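Local coordinates for protein tRNA delta(2)-isopentenylpyrophosphate transferase (PDB 3EXA) that probably transfers a dimethylallyl group from dimethylallyl diphosphate to adenine 37 of tRNAs that read codons beginning with uridine, at residues L23-N28 with E54-P59; M43-A48 with I221-K226; Q236-I241 with E245-L250. All coordinates share one frame; numbering follows the deposited sequence.

Contact 1. Residues L23-N28 with E54-P59; sequences LAKRLN and EMDGVP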
loop_
_atom_site.group_PDB
_atom_site.type_symbol
_atom_site.label_atom_id
_atom_site.label_comp_id
_atom_site.label_asym_id
_atom_site.label_seq_id
_atom_site.Cartn_x
_atom_site.Cartn_y
_atom_site.Cartn_z
ATOM N N LEU A 23 36.516 17.640 17.435
ATOM C CA LEU A 23 36.091 16.583 18.317
ATOM C C LEU A 23 36.458 15.238 17.711
ATOM O O LEU A 23 36.853 14.314 18.418
ATOM C CB LEU A 23 34.585 16.650 18.531
ATOM C CG LEU A 23 34.124 17.688 19.543
ATOM C CD1 LEU A 23 32.614 17.674 19.622
ATOM C CD2 LEU A 23 34.727 17.378 20.908
ATOM N N ALA A 24 36.335 15.131 16.396
ATOM C CA ALA A 24 36.634 13.879 15.706
ATOM C C ALA A 24 38.127 13.581 15.641
ATOM O O ALA A 24 38.532 12.430 15.450
ATOM C CB ALA A 24 36.044 13.905 14.302
ATOM N N LYS A 25 38.942 14.616 15.802
ATOM C CA LYS A 25 40.388 14.457 15.769
ATOM C C LYS A 25 40.892 13.739 17.013
ATOM O O LYS A 25 41.593 12.729 16.925
ATOM C CB LYS A 25 41.067 15.822 15.652
ATOM C CG LYS A 25 40.968 16.451 14.279
ATOM C CD LYS A 25 41.522 17.860 14.307
ATOM C CE LYS A 25 41.563 18.467 12.917
ATOM N NZ LYS A 25 42.550 17.767 12.043
ATOM N N ARG A 26 40.532 14.255 18.178
ATOM C CA ARG A 26 40.975 13.638 19.418
ATOM C C ARG A 26 40.085 12.473 19.844
ATOM O O ARG A 26 40.274 11.900 20.913
ATOM C CB ARG A 26 41.038 14.693 20.523
ATOM C CG ARG A 26 39.771 15.496 20.654
ATOM C CD ARG A 26 40.064 16.970 20.917
ATOM N NE ARG A 26 40.405 17.286 22.303
ATOM C CZ ARG A 26 40.452 18.529 22.778
ATOM N NH1 ARG A 26 40.763 18.761 24.051
ATOM N NH2 ARG A 26 40.177 19.546 21.970
ATOM N N LEU A 27 39.128 12.107 18.999
ATOM C CA LEU A 27 38.229 11.010 19.312
ATOM C C LEU A 27 38.258 9.983 18.189
ATOM O O LEU A 27 37.389 9.116 18.110
ATOM C CB LEU A 27 36.810 11.546 19.500
ATOM C CG LEU A 27 36.103 11.285 20.840
ATOM C CD1 LEU A 27 36.998 11.672 21.999
ATOM C CD2 LEU A 27 34.811 12.079 20.889
ATOM N N ASN A 28 39.267 10.094 17.326
ATOM C CA ASN A 28 39.457 9.204 16.174
ATOM C C ASN A 28 38.132 8.847 15.504
ATOM O O ASN A 28 37.771 7.678 15.456
ATOM C CB ASN A 28 40.183 7.916 16.620
ATOM C CG ASN A 28 40.595 7.023 15.446
ATOM O OD1 ASN A 28 41.182 7.489 14.467
ATOM N ND2 ASN A 28 40.307 5.732 15.555
ATOM N N GLU A 54 38.474 22.554 5.589
ATOM C CA GLU A 54 37.740 22.586 6.852
ATOM C C GLU A 54 37.681 21.180 7.463
ATOM O O GLU A 54 37.629 21.032 8.679
ATOM C CB GLU A 54 36.315 23.105 6.638
ATOM C CG GLU A 54 36.239 24.494 6.025
ATOM C CD GLU A 54 34.809 24.953 5.785
ATOM O OE1 GLU A 54 34.155 25.394 6.752
ATOM O OE2 GLU A 54 34.339 24.850 4.633
HETATM N N MSE A 55 37.686 20.155 6.612
HETATM C CA MSE A 55 37.645 18.772 7.077
HETATM C C MSE A 55 38.929 18.472 7.829
HETATM O O MSE A 55 38.971 17.626 8.728
HETATM C CB MSE A 55 37.530 17.809 5.904
HETATM C CG MSE A 55 36.232 17.924 5.143
HETATM SE SE MSE A 55 36.076 16.650 3.703
HETATM C CE MSE A 55 34.328 17.159 3.045
ATOM N N ASP A 56 39.980 19.173 7.428
ATOM C CA ASP A 56 41.288 19.035 8.034
ATOM C C ASP A 56 41.610 17.571 8.299
ATOM O O ASP A 56 41.830 17.169 9.439
ATOM C CB ASP A 56 41.335 19.849 9.329
ATOM C CG ASP A 56 42.750 20.073 9.834
ATOM O OD1 ASP A 56 43.673 20.180 8.999
ATOM O OD2 ASP A 56 42.936 20.163 11.068
ATOM N N GLY A 57 41.617 16.769 7.236
ATOM C CA GLY A 57 41.938 15.356 7.374
ATOM C C GLY A 57 40.811 14.421 7.774
ATOM O O GLY A 57 40.797 13.254 7.374
ATOM N N VAL A 58 39.874 14.917 8.572
ATOM C CA VAL A 58 38.763 14.085 9.001
ATOM C C VAL A 58 37.943 13.691 7.787
ATOM O O VAL A 58 37.577 14.535 6.970
ATOM C CB VAL A 58 37.846 14.823 9.990
ATOM C CG1 VAL A 58 36.707 13.906 10.417
ATOM C CG2 VAL A 58 38.645 15.283 11.202
ATOM N N PRO A 59 37.658 12.396 7.638
ATOM C CA PRO A 59 36.868 11.920 6.499
ATOM C C PRO A 59 35.368 12.207 6.636
ATOM O O PRO A 59 34.780 12.031 7.710
ATOM C CB PRO A 59 37.167 10.424 6.477
ATOM C CG PRO A 59 37.368 10.117 7.930
ATOM C CD PRO A 59 38.221 11.268 8.394
#

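Contact 2. Residues M43-A48 with I221-K226; sequences MDIGTA and IDEAKK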
loop_
_atom_site.group_PDB
_atom_site.type_symbol
_atom_site.label_atom_id
_atom_site.label_comp_id
_atom_site.label_asym_id
_atom_site.label_seq_id
_atom_site.Cartn_x
_atom_site.Cartn_y
_atom_site.Cartn_z
HETATM N N MSE A 43 26.513 22.274 -6.250
HETATM C CA MSE A 43 25.827 23.234 -5.394
HETATM C C MSE A 43 26.670 23.361 -4.135
HETATM O O MSE A 43 26.362 22.768 -3.103
HETATM C CB MSE A 43 24.424 22.713 -5.055
HETATM C CG MSE A 43 23.466 22.741 -6.252
HETATM SE SE MSE A 43 21.826 21.727 -6.064
HETATM C CE MSE A 43 20.663 23.028 -5.239
ATOM N N ASP A 44 27.748 24.127 -4.225
ATOM C CA ASP A 44 28.648 24.284 -3.093
ATOM C C ASP A 44 28.396 25.563 -2.306
ATOM O O ASP A 44 28.375 25.552 -1.074
ATOM C CB ASP A 44 30.097 24.258 -3.586
ATOM C CG ASP A 44 30.390 23.063 -4.479
ATOM O OD1 ASP A 44 30.008 21.932 -4.103
ATOM O OD2 ASP A 44 31.012 23.251 -5.549
ATOM N N ILE A 45 28.194 26.664 -3.017
ATOM C CA ILE A 45 27.966 27.946 -2.369
ATOM C C ILE A 45 26.635 28.030 -1.649
ATOM O O ILE A 45 26.591 28.255 -0.443
ATOM C CB ILE A 45 28.047 29.079 -3.380
ATOM C CG1 ILE A 45 29.434 29.076 -4.023
ATOM C CG2 ILE A 45 27.756 30.395 -2.700
ATOM C CD1 ILE A 45 29.542 29.922 -5.255
ATOM N N GLY A 46 25.547 27.844 -2.384
ATOM C CA GLY A 46 24.231 27.924 -1.770
ATOM C C GLY A 46 24.011 26.969 -0.611
ATOM O O GLY A 46 23.138 27.191 0.220
ATOM N N THR A 47 24.795 25.903 -0.530
ATOM C CA THR A 47 24.585 24.962 0.555
ATOM C C THR A 47 25.646 25.039 1.647
ATOM O O THR A 47 25.655 24.215 2.566
ATOM C CB THR A 47 24.507 23.521 0.028
ATOM O OG1 THR A 47 25.813 23.071 -0.341
ATOM C CG2 THR A 47 23.603 23.457 -1.194
ATOM N N ALA A 48 26.529 26.032 1.557
ATOM C CA ALA A 48 27.593 26.204 2.544
ATOM C C ALA A 48 28.313 24.879 2.753
ATOM O O ALA A 48 28.566 24.463 3.889
ATOM C CB ALA A 48 27.017 26.701 3.864
ATOM N N ILE A 221 24.430 33.744 -7.071
ATOM C CA ILE A 221 23.671 34.061 -8.282
ATOM C C ILE A 221 24.143 33.269 -9.500
ATOM O O ILE A 221 23.330 32.723 -10.243
ATOM C CB ILE A 221 23.756 35.574 -8.621
ATOM C CG1 ILE A 221 23.268 36.400 -7.436
ATOM C CG2 ILE A 221 22.909 35.874 -9.846
ATOM C CD1 ILE A 221 23.431 37.880 -7.620
ATOM N N ASP A 222 25.452 33.221 -9.712
ATOM C CA ASP A 222 25.997 32.478 -10.841
ATOM C C ASP A 222 25.667 31.007 -10.694
ATOM O O ASP A 222 25.287 30.351 -11.663
ATOM C CB ASP A 222 27.512 32.636 -10.912
ATOM C CG ASP A 222 27.924 33.995 -11.391
ATOM O OD1 ASP A 222 27.542 34.347 -12.539
ATOM O OD2 ASP A 222 28.624 34.701 -10.627
ATOM N N GLU A 223 25.820 30.501 -9.470
ATOM C CA GLU A 223 25.554 29.105 -9.160
ATOM C C GLU A 223 24.106 28.755 -9.468
ATOM O O GLU A 223 23.826 27.670 -9.976
ATOM C CB GLU A 223 25.863 28.815 -7.683
ATOM C CG GLU A 223 25.721 27.345 -7.306
ATOM C CD GLU A 223 26.009 27.068 -5.844
ATOM O OE1 GLU A 223 25.277 27.587 -4.973
ATOM O OE2 GLU A 223 26.971 26.326 -5.558
ATOM N N ALA A 224 23.189 29.668 -9.163
ATOM C CA ALA A 224 21.764 29.448 -9.429
ATOM C C ALA A 224 21.542 29.480 -10.938
ATOM O O ALA A 224 20.888 28.597 -11.492
ATOM C CB ALA A 224 20.914 30.536 -8.744
ATOM N N LYS A 225 22.093 30.493 -11.604
ATOM C CA LYS A 225 21.943 30.611 -13.054
ATOM C C LYS A 225 22.382 29.369 -13.806
ATOM O O LYS A 225 21.797 29.027 -14.835
ATOM C CB LYS A 225 22.710 31.820 -13.595
ATOM C CG LYS A 225 22.127 33.161 -13.193
ATOM C CD LYS A 225 22.955 34.321 -13.738
ATOM C CE LYS A 225 22.973 34.359 -15.251
ATOM N NZ LYS A 225 23.942 35.387 -15.717
ATOM N N LYS A 226 23.410 28.688 -13.319
ATOM C CA LYS A 226 23.863 27.482 -14.005
ATOM C C LYS A 226 22.812 26.373 -13.886
ATOM O O LYS A 226 22.506 25.705 -14.869
ATOM C CB LYS A 226 25.207 27.021 -13.438
ATOM C CG LYS A 226 26.351 28.007 -13.669
ATOM C CD LYS A 226 27.662 27.479 -13.092
ATOM C CE LYS A 226 28.819 28.437 -13.348
ATOM N NZ LYS A 226 30.093 27.965 -12.732
#

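Contact 3. Residues Q236-I241 with E245-L250; sequences QSVQAI and EMYDYL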
loop_
_atom_site.group_PDB
_atom_site.type_symbol
_atom_site.label_atom_id
_atom_site.label_comp_id
_atom_site.label_asym_id
_atom_site.label_seq_id
_atom_site.Cartn_x
_atom_site.Cartn_y
_atom_site.Cartn_z
ATOM N N GLN A 236 13.797 18.847 -5.752
ATOM C CA GLN A 236 14.126 19.010 -4.349
ATOM C C GLN A 236 15.261 20.025 -4.190
ATOM O O GLN A 236 15.127 21.023 -3.475
ATOM C CB GLN A 236 14.539 17.664 -3.763
ATOM C CG GLN A 236 14.754 17.692 -2.277
ATOM C CD GLN A 236 15.309 16.392 -1.785
ATOM O OE1 GLN A 236 14.813 15.323 -2.139
ATOM N NE2 GLN A 236 16.345 16.467 -0.964
ATOM N N SER A 237 16.366 19.762 -4.881
ATOM C CA SER A 237 17.556 20.614 -4.845
ATOM C C SER A 237 17.284 22.111 -4.975
ATOM O O SER A 237 17.769 22.917 -4.183
ATOM C CB SER A 237 18.503 20.223 -5.977
ATOM O OG SER A 237 17.944 20.613 -7.231
ATOM N N VAL A 238 16.523 22.461 -6.003
ATOM C CA VAL A 238 16.205 23.839 -6.319
ATOM C C VAL A 238 15.099 24.456 -5.482
ATOM O O VAL A 238 14.907 25.669 -5.489
ATOM C CB VAL A 238 15.859 23.938 -7.815
ATOM C CG1 VAL A 238 15.004 25.148 -8.094
ATOM C CG2 VAL A 238 17.135 23.998 -8.617
ATOM N N GLN A 239 14.374 23.625 -4.756
ATOM C CA GLN A 239 13.299 24.130 -3.919
ATOM C C GLN A 239 13.863 24.501 -2.559
ATOM O O GLN A 239 13.149 24.999 -1.689
ATOM C CB GLN A 239 12.199 23.072 -3.772
ATOM C CG GLN A 239 11.385 22.861 -5.042
ATOM C CD GLN A 239 10.493 21.622 -4.999
ATOM O OE1 GLN A 239 10.931 20.541 -4.609
ATOM N NE2 GLN A 239 9.243 21.774 -5.424
ATOM N N ALA A 240 15.158 24.263 -2.385
ATOM C CA ALA A 240 15.827 24.562 -1.121
ATOM C C ALA A 240 15.799 26.047 -0.759
ATOM O O ALA A 240 15.887 26.925 -1.628
ATOM C CB ALA A 240 17.267 24.066 -1.162
ATOM N N ILE A 241 15.695 26.294 0.541
ATOM C CA ILE A 241 15.631 27.627 1.118
ATOM C C ILE A 241 16.937 28.423 0.980
ATOM O O ILE A 241 17.448 28.982 1.954
ATOM C CB ILE A 241 15.228 27.520 2.608
ATOM C CG1 ILE A 241 14.996 28.904 3.195
ATOM C CG2 ILE A 241 16.295 26.765 3.383
ATOM C CD1 ILE A 241 14.441 28.862 4.598
ATOM N N GLU A 245 14.868 31.472 -3.737
ATOM C CA GLU A 245 14.799 32.923 -3.788
ATOM C C GLU A 245 15.421 33.443 -5.077
ATOM O O GLU A 245 14.879 34.341 -5.729
ATOM C CB GLU A 245 15.508 33.541 -2.597
ATOM C CG GLU A 245 14.889 33.179 -1.257
ATOM C CD GLU A 245 15.335 31.834 -0.721
ATOM O OE1 GLU A 245 16.358 31.285 -1.203
ATOM O OE2 GLU A 245 14.668 31.332 0.213
HETATM N N MSE A 246 16.560 32.882 -5.455
HETATM C CA MSE A 246 17.205 33.307 -6.685
HETATM C C MSE A 246 16.318 32.951 -7.884
HETATM O O MSE A 246 16.227 33.713 -8.846
HETATM C CB MSE A 246 18.587 32.659 -6.818
HETATM C CG MSE A 246 19.587 33.137 -5.774
HETATM SE SE MSE A 246 19.815 35.090 -5.735
HETATM C CE MSE A 246 18.936 35.456 -4.032
ATOM N N TYR A 247 15.643 31.808 -7.830
ATOM C CA TYR A 247 14.777 31.430 -8.935
ATOM C C TYR A 247 13.644 32.443 -9.154
ATOM O O TYR A 247 13.283 32.741 -10.295
ATOM C CB TYR A 247 14.216 30.023 -8.729
ATOM C CG TYR A 247 15.062 28.930 -9.348
ATOM C CD1 TYR A 247 14.466 27.917 -10.095
ATOM C CD2 TYR A 247 16.452 28.900 -9.192
ATOM C CE1 TYR A 247 15.216 26.898 -10.675
ATOM C CE2 TYR A 247 17.215 27.872 -9.770
ATOM C CZ TYR A 247 16.578 26.875 -10.513
ATOM O OH TYR A 247 17.286 25.852 -11.109
ATOM N N ASP A 248 13.071 32.979 -8.082
ATOM C CA ASP A 248 12.029 33.991 -8.264
ATOM C C ASP A 248 12.649 35.192 -8.972
ATOM O O ASP A 248 12.030 35.794 -9.847
ATOM C CB ASP A 248 11.443 34.438 -6.923
ATOM C CG ASP A 248 10.474 33.432 -6.354
ATOM O OD1 ASP A 248 9.462 33.117 -7.020
ATOM O OD2 ASP A 248 10.718 32.948 -5.235
ATOM N N TYR A 249 13.871 35.549 -8.581
ATOM C CA TYR A 249 14.566 36.669 -9.213
ATOM C C TYR A 249 14.777 36.377 -10.700
ATOM O O TYR A 249 14.458 37.201 -11.559
ATOM C CB TYR A 249 15.930 36.917 -8.550
ATOM C CG TYR A 249 16.874 37.725 -9.423
ATOM C CD1 TYR A 249 16.603 39.062 -9.724
ATOM C CD2 TYR A 249 18.014 37.139 -9.989
ATOM C CE1 TYR A 249 17.435 39.797 -10.566
ATOM C CE2 TYR A 249 18.856 37.867 -10.835
ATOM C CZ TYR A 249 18.555 39.197 -11.117
ATOM O OH TYR A 249 19.354 39.937 -11.952
ATOM N N LEU A 250 15.323 35.199 -10.992
ATOM C CA LEU A 250 15.588 34.783 -12.368
ATOM C C LEU A 250 14.304 34.739 -13.205
ATOM O O LEU A 250 14.340 34.976 -14.408
ATOM C CB LEU A 250 16.274 33.410 -12.363
ATOM C CG LEU A 250 17.791 33.290 -12.544
ATOM C CD1 LEU A 250 18.511 34.569 -12.182
ATOM C CD2 LEU A 250 18.278 32.116 -11.705
#

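Contact 1. Residues L23-N28 with E54-P59
Lys25 and Asp56 meet at the surface, and below them Ala24 and Val58 touch. From CB, the Lys25 chain first meets Val58 at CG. This CG is anti to the carbonyl carbon (chi1 -74°), and Lys25 CG comes 4.0 Å from CG2 of Val58. From there the chain runs out straight through CD. It bends at the last torsion (chi4 -67°), which turns the ammonium group at its end. Lys25 NZ donates to the backbone O of Asp56 at 2.8 Å. The nitrogen lies in the carbonyl plane, with a C=O...N angle of 148°. Lys25 NZ also makes a salt bridge and hydrogen bond with OD2 of Asp56, modelled at 2.6 Å. The position of that oxygen is less certain, so the backbone bond is the firmer of the two. One ammonium thus appears to serve both the carboxylate and the carbonyl of the same residue.

Deeper down, CB of Ala24 lies 3.9 Å from CG1 of Val58. Both residues are buried. Phe96 of strand 94-98 also touches Ala24, and Val31 of strand 29-33 touches Val58.

Asp56 and Gly57 are the central residues of a type I' beta turn from Met55 to Val58. Asp56 and Gly57 both have positive phi, which suits such a turn. Its bond runs from Val58 N to Met55 O at 2.9 Å. The turn ends helix 52-55 and leads into strand 60-61. The contact joins it to the C-terminal end of helix 16-25, the helix that follows the P-loop in this P-loop NTPase fold.

Contact 2. Residues M43-A48 with I221-K226
Residues 43-48 form a loop that curls round the end of Glu223, a residue of helix 220-229. Met43 and Glu223 are nearest along the backbones, with their CA atoms 7.0 Å apart. Asp44, Ile45 and Gly46 have helical backbone angles without regular helical bonds. Ile45 to Ala48 make a type I beta turn. This curl brings three successive N-H groups round one carboxylate.

Glu223 reaches the loop with its CG anti to the backbone N (chi1 -175°) and the chain extended beyond. Glu223 OE1 accepts from Gly46 N at 2.6 Å, through its syn lone pair, in a fairly straight bond of 160°. OE2 takes the other two. Ile45 N is 2.8 Å from Glu223 OE2, on its syn side but 23° out of the carboxylate plane. Asp44 N lies 2.7 Å from Glu223 OE2, but this bond is bent and weak. Successive N-H groups of a helical turn converge here on a carboxylate, much as those at the first turn of a helix can bind an anion; the anion is a buried side chain. OE1 has a further partner in the hydroxyl of Tyr243. These donors would probably favour the charged carboxylate. An alanine in place of Glu223 would leave the N-H groups of Ile45 and Gly46 without their carboxylate and would probably let the loop shift from the helix.

Ile45 passes alongside Glu223 in the opposite direction, with Ile45 CB 3.5 Å from Glu223 OE1. Met215 and Glu218 of helix 201-218 also touch its side chain. A CB on Gly46 would come about 3.0 Å from Glu223 OE1, a tight fit. The carboxylate of Asp44 is paired with Lys49, and Asp44 OD2 stays 5.1 Å from Glu223 OE2.

Contact 3. Residues Q236-I241 with E245-L250
The loop between helices 220-229 and 244-251 folds back on the second helix here, and part of it belongs to a region that by similarity interacts with substrate tRNA. The side chains of Val238 and Tyr247 cross at about a right angle, with Val238 over one face of the ring. CG1 of Val238 makes a CH-pi contact, offset toward the rim. This methyl is modelled too close to the ring edge, so its exact distance is doubtful. With CG1 roughly anti to the backbone N (chi1 157°), CG1 is put over the ring and CG2 toward its hydroxyl end. The Tyr247 hydroxyl is hydrogen-bonded to the backbone O of Ile232.

Ile241 meets Glu245 more loosely. The Glu245 chain bends at chi2 (82°), which brings its carboxylate up to the loop. Glu245 OE1 lies 3.6 Å from atom C of Ile241, and Glu245 OE2 is 3.9 Å from CG1 of Ile241. OE2 is hydrogen-bonded to Asn266 ND2, so it is held from helix 256-279.

That helix also touches Ile241 through Asn266 and Tyr270. Helix 220-229 lies against Tyr247 through Leu227, and Tyr228 packs edge-to-face with its ring.

From the N terminus, helix 16-25 supplies the first half of contact 1. The chain then runs through strand 29-33 and the loop that holds residues 43-48, and contact 1 closes at residues 54-59. Contact 2 has opened within that span and closes only at residues 221-226, so the two cross. Their nearest atoms stay about 6 Å apart. Contact 3 follows in series. Contacts 2 and 3 touch, with centres 10 Å apart: Ala224 packs on Met246 and Lys225 on Leu250. Contact 1 stays beside the parallel sheet. Contact 2 ties the loop after strand 29-33 to helix 220-229, and contact 3 ties the next interhelical loop to helix 244-251.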